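Local coordinates for transcription termination factor FttA (Pyrococcus horikoshii, PDB 3AF5), which probably ends transcription by cutting nascent RNA with a two-zinc nuclease centre of the metallo-beta-lactamase superfamily and then degrading the released transcript, at residues L112-K117 and R144-Q149; P455-G460 and A516-S521; Q536-P541 and V581-H586. All blocks are in the same frame, centred on the assembly; numbering follows the deposited sequence.

Contact 1: residues L112-K117 and R144-Q149; sequences LIEAKK and RTPPLQ
The backbone N of T145 donates to the carbonyl O of A115 over 3.0 Å, the one hydrogen bond that joins 112-117 to 144-149. Its N-H...O angle of 159° is close to straight, but the nitrogen stands above the carbonyl plane, 65° out of it, and so does not sit on a lone pair. The same oxygen receives a CA-H...O contact from R144 CA at 3.4 Å. A115 and R144 form a parallel bridge here with diverging side chains, at the point where strand 139-144 runs out into the loop that leads to helix 151-162.

T145 sets its side chain beside 115-116 with CG2 anti to its own N and OG1 near it. OG1 comes within 3.1 Å of K116 N, yet the angle is too poor for a hydrogen bond, whereas T145 CB packs against K116 CG at 3.9 Å. E114 approaches differently: its CG is anti to N (chi1 -166°) and the extended chain crosses T145 and P146 at about a right angle. One carboxylate oxygen does the touching, with E114 OE2 3.7 Å from T145 CG2 and close to P146 CD as well.

Within the KHb module, this pair belongs to a three-stranded sheet in which 110-115 lies between 101-105 and 139-144, consistent with a type II KH fold. R144 starts its side chain away from 112-117; its NH1 donates to F485 O, and a sulfate, probably a crystallisation ion, lies about 4 Å from the side chain.

Directional bonding therefore rests on a single backbone pair, while the E114 carboxylate meets only carbon across this contact; its charge is probably offset in part by the long, weak ion pair from OE1 to R157.

Contact 2: residues P455-G460 and A516-S521; sequences PIYLDG and AIIIAS
I456 turns CG1 beside its backbone N (chi1 -67°), which brings that atom to 3.9 Å from I517 CB; the parallel bridge between the two residues already puts their side chains on one face. They sit on neighbouring strands of the six-stranded parallel sheet of the beta-CASP domain, and the short segments 456-459 and 516-520 run parallel to within 19°.

Five backbone hydrogen bonds define the register. Y457 is gripped through both N and O, its N donating to I517 O at 2.9 Å and its O accepting from I519 N at 3.0 Å. D459 repeats the pattern, with N bonded to I519 O and O taking S521 N, while I517 N to P455 O begins the ladder.

I456, I517, L458 and I519 share one face of the sheet, where I456 CG2 meets I519 CD1 at 4.2 Å and helix 435-447 packs over I456, L458 and I519. On the opposite face are Y457, I518, D459 and A520, and helix 529-537 packs on the last three. The D459 carboxylate leads away from the partner strand, its OD2 forming a salt bridge with R506 and a hydrogen bond with Y533.

The Y457 ring offers its edge to I518 CG1, near the ring plane, while A516 CB approaches obliquely and meets Y457 CE1 at 3.6 Å.

Contact 3: residues Q536-P541 and V581-H586; sequences QLAPDP and VNMEVH
A538 O accepts two consecutive backbone N-H groups, from N582 at 2.8 Å and from M583 at 3.1 Å. The two bonds differ in geometry: N582 N approaches nearly along the C=O axis with an N-H...O angle of 172°, whereas M583 N is tilted 31° from the carbonyl plane. The next carbonyl is held by a side chain, N582 ND2 donating to P539 O over 2.7 Å. That donor lies in the carbonyl plane on a lone pair, and the oxygen in turn lies in the amide plane of N582, so the bond fixes the rotation of the amide. With CB already directed at 536-541, CG beside the backbone N (chi1 -59°) places the amide next to P539 O.

Apolar contacts flank the polar grip. M583 lays its sulfur against A538, with SD 3.6 Å from A538 CA, and the bend at its third torsion carries CE to within 4.3 Å of L537 CB. A538 CB also meets V581 CG2 at 4.4 Å. Beside them, P541 CB lies 4.0 Å from N582 O.

A second shell sets these groups in place. N582 OD1 accepts from K580 NZ, so both ends of the amide are engaged, and V581 pairs through its backbone with R565. On the other segment, L537 O takes N543 ND2, while D540 OD1 accepts from K542 N. M583 packs on I545, and E584 bonds through its backbone to N543 and I545.

The contact thus ties the connection between helix 529-537 and strand 544-547 to the residues entering the adjacent strand 584-587, at one border of the parallel alpha/beta sheet of the beta-CASP domain.

In the fold
Contacts 2 and 3 belong to the same parallel sheet: strand 516-520 of contact 2 is followed by helix 529-537, which leads into contact 3 at the border strand 584-587. Their centres are about 16 Å apart and their nearest atoms about 4 Å, without touching. Contact 1, in KHb, lies about 27 Å from contact 2 and about 43 Å from contact 3 between centres, but its nearest atoms are about 8 Å from contact 2, where L148 meets helix 462-470 of the beta-CASP region. In contact 2 the S521 side chain is about 10 Å from that of the zinc ligand H258; a further zinc ion, separate from the nuclease pair, lies about 6 Å from the Y457 side chain.

Contact 1: residues L112-K117 and R144-Q149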
loop_
_atom_site.group_PDB
_atom_site.type_symbol
_atom_site.label_atom_id
_atom_site.label_comp_id
_atom_site.label_asym_id
_atom_site.label_seq_id
_atom_site.Cartn_x
_atom_site.Cartn_y
_atom_site.Cartn_z
ATOM N N LEU A 112 -21.750 -7.097 -0.362
ATOM C CA LEU A 112 -20.649 -7.650 -1.135
ATOM C C LEU A 112 -20.905 -9.144 -1.343
ATOM O O LEU A 112 -20.881 -9.922 -0.389
ATOM C CB LEU A 112 -19.332 -7.412 -0.381
ATOM C CG LEU A 112 -17.978 -7.667 -1.055
ATOM C CD1 LEU A 112 -16.888 -6.942 -0.277
ATOM C CD2 LEU A 112 -17.684 -9.160 -1.122
ATOM N N ILE A 113 -21.168 -9.528 -2.592
ATOM C CA ILE A 113 -21.436 -10.924 -2.941
ATOM C C ILE A 113 -20.254 -11.532 -3.685
ATOM O O ILE A 113 -19.811 -11.001 -4.703
ATOM C CB ILE A 113 -22.673 -11.050 -3.849
ATOM C CG1 ILE A 113 -23.860 -10.320 -3.222
ATOM C CG2 ILE A 113 -23.013 -12.518 -4.056
ATOM C CD1 ILE A 113 -25.066 -10.228 -4.133
ATOM N N GLU A 114 -19.760 -12.658 -3.181
ATOM C CA GLU A 114 -18.614 -13.336 -3.779
ATOM C C GLU A 114 -19.024 -14.694 -4.345
ATOM O O GLU A 114 -19.732 -15.456 -3.686
ATOM C CB GLU A 114 -17.530 -13.513 -2.712
ATOM C CG GLU A 114 -16.157 -13.889 -3.229
ATOM C CD GLU A 114 -15.145 -14.017 -2.105
ATOM O OE1 GLU A 114 -14.963 -13.031 -1.356
ATOM O OE2 GLU A 114 -14.534 -15.100 -1.969
ATOM N N ALA A 115 -18.577 -14.999 -5.562
ATOM C CA ALA A 115 -18.916 -16.270 -6.202
ATOM C C ALA A 115 -17.904 -16.704 -7.267
ATOM O O ALA A 115 -17.273 -15.867 -7.914
ATOM C CB ALA A 115 -20.308 -16.178 -6.822
ATOM N N LYS A 116 -17.758 -18.016 -7.445
ATOM C CA LYS A 116 -16.832 -18.557 -8.436
ATOM C C LYS A 116 -17.306 -18.255 -9.852
ATOM O O LYS A 116 -16.496 -18.100 -10.766
ATOM C CB LYS A 116 -16.665 -20.069 -8.245
ATOM C CG LYS A 116 -15.516 -20.437 -7.324
ATOM C CD LYS A 116 -15.481 -21.921 -7.000
ATOM C CE LYS A 116 -14.278 -22.248 -6.123
ATOM N NZ LYS A 116 -14.372 -23.593 -5.493
ATOM N N LYS A 117 -18.620 -18.171 -10.030
ATOM C CA LYS A 117 -19.194 -17.868 -11.336
ATOM C C LYS A 117 -20.082 -16.631 -11.193
ATOM O O LYS A 117 -21.312 -16.719 -11.239
ATOM C CB LYS A 117 -20.010 -19.060 -11.851
ATOM C CG LYS A 117 -19.258 -20.390 -11.807
ATOM C CD LYS A 117 -17.908 -20.306 -12.517
ATOM C CE LYS A 117 -17.086 -21.575 -12.315
ATOM N NZ LYS A 117 -15.706 -21.448 -12.868
ATOM N N ARG A 144 -15.518 -11.895 -7.989
ATOM C CA ARG A 144 -15.142 -13.265 -8.313
ATOM C C ARG A 144 -14.309 -13.845 -7.168
ATOM O O ARG A 144 -13.390 -13.200 -6.668
ATOM C CB ARG A 144 -14.344 -13.312 -9.620
ATOM C CG ARG A 144 -13.931 -14.719 -10.025
ATOM C CD ARG A 144 -13.320 -14.740 -11.410
ATOM N NE ARG A 144 -14.172 -14.056 -12.377
ATOM C CZ ARG A 144 -13.997 -14.097 -13.695
ATOM N NH1 ARG A 144 -12.998 -14.801 -14.215
ATOM N NH2 ARG A 144 -14.817 -13.426 -14.495
ATOM N N THR A 145 -14.640 -15.063 -6.749
ATOM C CA THR A 145 -13.922 -15.719 -5.661
ATOM C C THR A 145 -12.423 -15.765 -5.919
ATOM O O THR A 145 -11.978 -16.273 -6.946
ATOM C CB THR A 145 -14.415 -17.164 -5.464
ATOM O OG1 THR A 145 -15.814 -17.153 -5.161
ATOM C CG2 THR A 145 -13.651 -17.845 -4.328
ATOM N N PRO A 146 -11.622 -15.226 -4.991
ATOM C CA PRO A 146 -10.169 -15.243 -5.178
ATOM C C PRO A 146 -9.644 -16.679 -5.085
ATOM O O PRO A 146 -10.182 -17.497 -4.335
ATOM C CB PRO A 146 -9.668 -14.352 -4.044
ATOM C CG PRO A 146 -10.687 -14.577 -2.969
ATOM C CD PRO A 146 -11.986 -14.545 -3.736
ATOM N N PRO A 147 -8.591 -17.005 -5.851
ATOM C CA PRO A 147 -8.009 -18.350 -5.845
ATOM C C PRO A 147 -7.358 -18.758 -4.534
ATOM O O PRO A 147 -7.073 -19.935 -4.326
ATOM C CB PRO A 147 -7.016 -18.302 -7.003
ATOM C CG PRO A 147 -6.603 -16.871 -7.032
ATOM C CD PRO A 147 -7.910 -16.147 -6.835
ATOM N N LEU A 148 -7.118 -17.782 -3.662
ATOM C CA LEU A 148 -6.515 -18.015 -2.346
ATOM C C LEU A 148 -7.254 -17.144 -1.350
ATOM O O LEU A 148 -7.556 -15.990 -1.643
ATOM C CB LEU A 148 -5.029 -17.635 -2.341
ATOM C CG LEU A 148 -4.055 -18.532 -3.111
ATOM C CD1 LEU A 148 -2.684 -17.879 -3.201
ATOM C CD2 LEU A 148 -3.951 -19.878 -2.412
ATOM N N GLN A 149 -7.551 -17.688 -0.179
ATOM C CA GLN A 149 -8.257 -16.924 0.842
ATOM C C GLN A 149 -7.279 -16.245 1.796
ATOM O O GLN A 149 -6.342 -16.868 2.300
ATOM C CB GLN A 149 -9.226 -17.822 1.627
ATOM C CG GLN A 149 -8.596 -19.054 2.284
ATOM C CD GLN A 149 -8.415 -20.231 1.318
ATOM O OE1 GLN A 149 -7.625 -20.166 0.365
ATOM N NE2 GLN A 149 -9.154 -21.315 1.566
#

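Contact 2: residues P455-G460 and A516-S521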
loop_
_atom_site.group_PDB
_atom_site.type_symbol
_atom_site.label_atom_id
_atom_site.label_comp_id
_atom_site.label_asym_id
_atom_site.label_seq_id
_atom_site.Cartn_x
_atom_site.Cartn_y
_atom_site.Cartn_z
ATOM N N PRO A 455 12.499 -28.375 -3.318
ATOM C CA PRO A 455 11.341 -27.574 -2.893
ATOM C C PRO A 455 11.636 -26.092 -2.608
ATOM O O PRO A 455 12.784 -25.693 -2.401
ATOM C CB PRO A 455 10.851 -28.318 -1.650
ATOM C CG PRO A 455 12.133 -28.829 -1.054
ATOM C CD PRO A 455 12.879 -29.346 -2.273
ATOM N N ILE A 456 10.580 -25.284 -2.607
ATOM C CA ILE A 456 10.682 -23.853 -2.336
ATOM C C ILE A 456 9.771 -23.497 -1.163
ATOM O O ILE A 456 8.546 -23.460 -1.302
ATOM C CB ILE A 456 10.247 -23.008 -3.561
ATOM C CG1 ILE A 456 11.241 -23.200 -4.711
ATOM C CG2 ILE A 456 10.147 -21.535 -3.174
ATOM C CD1 ILE A 456 10.866 -22.458 -5.975
ATOM N N TYR A 457 10.374 -23.242 -0.007
ATOM C CA TYR A 457 9.610 -22.887 1.184
ATOM C C TYR A 457 9.355 -21.388 1.283
ATOM O O TYR A 457 10.211 -20.570 0.928
ATOM C CB TYR A 457 10.344 -23.369 2.438
ATOM C CG TYR A 457 10.542 -24.864 2.482
ATOM C CD1 TYR A 457 11.806 -25.423 2.314
ATOM C CD2 TYR A 457 9.455 -25.727 2.656
ATOM C CE1 TYR A 457 11.985 -26.806 2.314
ATOM C CE2 TYR A 457 9.625 -27.109 2.658
ATOM C CZ TYR A 457 10.892 -27.638 2.486
ATOM O OH TYR A 457 11.063 -29.001 2.476
ATOM N N LEU A 458 8.165 -21.040 1.769
ATOM C CA LEU A 458 7.754 -19.651 1.940
ATOM C C LEU A 458 7.486 -19.395 3.419
ATOM O O LEU A 458 6.533 -19.924 3.985
ATOM C CB LEU A 458 6.478 -19.374 1.147
ATOM C CG LEU A 458 6.484 -19.593 -0.368
ATOM C CD1 LEU A 458 5.123 -19.188 -0.917
ATOM C CD2 LEU A 458 7.596 -18.780 -1.024
ATOM N N ASP A 459 8.316 -18.570 4.043
ATOM C CA ASP A 459 8.147 -18.277 5.462
ATOM C C ASP A 459 8.053 -16.779 5.749
ATOM O O ASP A 459 8.696 -15.969 5.078
ATOM C CB ASP A 459 9.334 -18.850 6.243
ATOM C CG ASP A 459 8.960 -19.271 7.653
ATOM O OD1 ASP A 459 7.950 -18.760 8.181
ATOM O OD2 ASP A 459 9.687 -20.110 8.234
ATOM N N GLY A 460 7.243 -16.420 6.744
ATOM C CA GLY A 460 7.126 -15.029 7.141
ATOM C C GLY A 460 5.952 -14.240 6.617
ATOM O O GLY A 460 6.086 -13.046 6.344
ATOM N N ALA A 516 17.247 -27.079 -0.506
ATOM C CA ALA A 516 15.999 -26.378 -0.746
ATOM C C ALA A 516 16.207 -24.888 -0.925
ATOM O O ALA A 516 17.283 -24.358 -0.638
ATOM C CB ALA A 516 15.030 -26.634 0.409
ATOM N N ILE A 517 15.169 -24.220 -1.415
ATOM C CA ILE A 517 15.206 -22.782 -1.608
ATOM C C ILE A 517 14.312 -22.237 -0.507
ATOM O O ILE A 517 13.173 -22.693 -0.350
ATOM C CB ILE A 517 14.595 -22.348 -2.967
ATOM C CG1 ILE A 517 15.260 -23.094 -4.126
ATOM C CG2 ILE A 517 14.776 -20.849 -3.160
ATOM C CD1 ILE A 517 16.736 -22.818 -4.266
ATOM N N ILE A 518 14.825 -21.281 0.262
ATOM C CA ILE A 518 14.040 -20.683 1.334
ATOM C C ILE A 518 13.884 -19.181 1.130
ATOM O O ILE A 518 14.864 -18.430 1.106
ATOM C CB ILE A 518 14.684 -20.939 2.720
ATOM C CG1 ILE A 518 14.772 -22.449 2.977
ATOM C CG2 ILE A 518 13.846 -20.276 3.821
ATOM C CD1 ILE A 518 15.757 -22.815 4.053
ATOM N N ILE A 519 12.638 -18.753 0.956
ATOM C CA ILE A 519 12.349 -17.344 0.781
ATOM C C ILE A 519 11.638 -16.945 2.056
ATOM O O ILE A 519 10.544 -17.445 2.338
ATOM C CB ILE A 519 11.412 -17.092 -0.406
ATOM C CG1 ILE A 519 12.030 -17.652 -1.692
ATOM C CG2 ILE A 519 11.163 -15.602 -0.545
ATOM C CD1 ILE A 519 11.151 -17.475 -2.934
ATOM N N ALA A 520 12.251 -16.055 2.832
ATOM C CA ALA A 520 11.656 -15.636 4.092
ATOM C C ALA A 520 11.773 -14.157 4.438
ATOM O O ALA A 520 12.751 -13.482 4.111
ATOM C CB ALA A 520 12.237 -16.469 5.232
ATOM N N SER A 521 10.748 -13.673 5.121
ATOM C CA SER A 521 10.679 -12.300 5.580
ATOM C C SER A 521 11.577 -12.250 6.834
ATOM O O SER A 521 11.668 -13.239 7.573
ATOM C CB SER A 521 9.207 -11.968 5.893
ATOM O OG SER A 521 9.032 -11.337 7.153
#

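Contact 3: residues Q536-P541 and V581-H586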
loop_
_atom_site.group_PDB
_atom_site.type_symbol
_atom_site.label_atom_id
_atom_site.label_comp_id
_atom_site.label_asym_id
_atom_site.label_seq_id
_atom_site.Cartn_x
_atom_site.Cartn_y
_atom_site.Cartn_z
ATOM N N GLN A 536 21.371 -20.115 11.641
ATOM C CA GLN A 536 21.641 -21.547 11.617
ATOM C C GLN A 536 22.261 -22.066 10.320
ATOM O O GLN A 536 22.792 -23.174 10.285
ATOM C CB GLN A 536 20.367 -22.331 11.939
ATOM C CG GLN A 536 19.924 -22.190 13.398
ATOM C CD GLN A 536 18.684 -23.001 13.725
ATOM O OE1 GLN A 536 18.691 -24.231 13.641
ATOM N NE2 GLN A 536 17.609 -22.314 14.100
ATOM N N LEU A 537 22.216 -21.270 9.258
ATOM C CA LEU A 537 22.786 -21.700 7.989
ATOM C C LEU A 537 24.122 -21.044 7.685
ATOM O O LEU A 537 24.948 -21.617 6.975
ATOM C CB LEU A 537 21.820 -21.400 6.850
ATOM C CG LEU A 537 20.489 -22.144 6.856
ATOM C CD1 LEU A 537 19.627 -21.642 5.708
ATOM C CD2 LEU A 537 20.738 -23.633 6.725
ATOM N N ALA A 538 24.330 -19.847 8.226
ATOM C CA ALA A 538 25.555 -19.080 7.998
ATOM C C ALA A 538 26.895 -19.802 8.221
ATOM O O ALA A 538 27.887 -19.491 7.557
ATOM C CB ALA A 538 25.516 -17.803 8.837
ATOM N N PRO A 539 26.952 -20.749 9.172
ATOM C CA PRO A 539 28.199 -21.477 9.443
ATOM C C PRO A 539 28.669 -22.436 8.338
ATOM O O PRO A 539 29.864 -22.521 8.044
ATOM C CB PRO A 539 27.883 -22.218 10.742
ATOM C CG PRO A 539 26.910 -21.311 11.411
ATOM C CD PRO A 539 25.997 -20.947 10.279
ATOM N N ASP A 540 27.723 -23.153 7.742
ATOM C CA ASP A 540 28.017 -24.129 6.692
ATOM C C ASP A 540 28.303 -23.488 5.323
ATOM O O ASP A 540 27.458 -22.798 4.758
ATOM C CB ASP A 540 26.838 -25.094 6.569
ATOM C CG ASP A 540 27.182 -26.330 5.783
ATOM O OD1 ASP A 540 28.015 -26.228 4.856
ATOM O OD2 ASP A 540 26.608 -27.400 6.085
ATOM N N PRO A 541 29.501 -23.729 4.764
ATOM C CA PRO A 541 29.868 -23.160 3.464
ATOM C C PRO A 541 29.128 -23.760 2.265
ATOM O O PRO A 541 29.332 -23.335 1.129
ATOM C CB PRO A 541 31.371 -23.397 3.405
ATOM C CG PRO A 541 31.508 -24.695 4.111
ATOM C CD PRO A 541 30.616 -24.516 5.318
ATOM N N VAL A 581 30.253 -16.340 9.582
ATOM C CA VAL A 581 29.694 -16.384 8.234
ATOM C C VAL A 581 30.641 -17.066 7.252
ATOM O O VAL A 581 31.703 -16.535 6.913
ATOM C CB VAL A 581 29.353 -14.954 7.721
ATOM C CG1 VAL A 581 28.868 -15.011 6.286
ATOM C CG2 VAL A 581 28.276 -14.333 8.595
ATOM N N ASN A 582 30.250 -18.257 6.808
ATOM C CA ASN A 582 31.050 -19.016 5.852
ATOM C C ASN A 582 30.260 -19.265 4.572
ATOM O O ASN A 582 30.841 -19.458 3.506
ATOM C CB ASN A 582 31.483 -20.356 6.453
ATOM C CG ASN A 582 32.291 -20.190 7.722
ATOM O OD1 ASN A 582 33.241 -19.406 7.769
ATOM N ND2 ASN A 582 31.924 -20.936 8.760
ATOM N N MET A 583 28.933 -19.260 4.685
ATOM C CA MET A 583 28.066 -19.482 3.536
ATOM C C MET A 583 28.410 -18.456 2.455
ATOM O O MET A 583 29.044 -17.435 2.739
ATOM C CB MET A 583 26.589 -19.353 3.951
ATOM C CG MET A 583 26.084 -17.920 4.076
ATOM S SD MET A 583 24.468 -17.731 4.896
ATOM C CE MET A 583 23.395 -18.687 3.857
ATOM N N GLU A 584 28.013 -18.734 1.219
ATOM C CA GLU A 584 28.279 -17.816 0.120
ATOM C C GLU A 584 27.319 -16.633 0.158
ATOM O O GLU A 584 26.106 -16.807 0.284
ATOM C CB GLU A 584 28.138 -18.525 -1.225
ATOM C CG GLU A 584 29.270 -19.465 -1.569
ATOM C CD GLU A 584 29.258 -19.846 -3.039
ATOM O OE1 GLU A 584 28.248 -20.426 -3.504
ATOM O OE2 GLU A 584 30.257 -19.552 -3.730
ATOM N N VAL A 585 27.870 -15.432 0.037
ATOM C CA VAL A 585 27.074 -14.215 0.068
ATOM C C VAL A 585 26.948 -13.649 -1.338
ATOM O O VAL A 585 27.939 -13.271 -1.950
ATOM C CB VAL A 585 27.730 -13.158 0.996
ATOM C CG1 VAL A 585 26.920 -11.880 0.994
ATOM C CG2 VAL A 585 27.832 -13.702 2.401
ATOM N N HIS A 586 25.722 -13.591 -1.844
ATOM C CA HIS A 586 25.477 -13.073 -3.184
ATOM C C HIS A 586 24.507 -11.904 -3.163
ATOM O O HIS A 586 23.685 -11.781 -2.260
ATOM C CB HIS A 586 24.883 -14.167 -4.076
ATOM C CG HIS A 586 25.759 -15.369 -4.237
ATOM N ND1 HIS A 586 26.957 -15.333 -4.922
ATOM C CD2 HIS A 586 25.604 -16.647 -3.815
ATOM C CE1 HIS A 586 27.500 -16.538 -4.915
ATOM N NE2 HIS A 586 26.700 -17.354 -4.250
#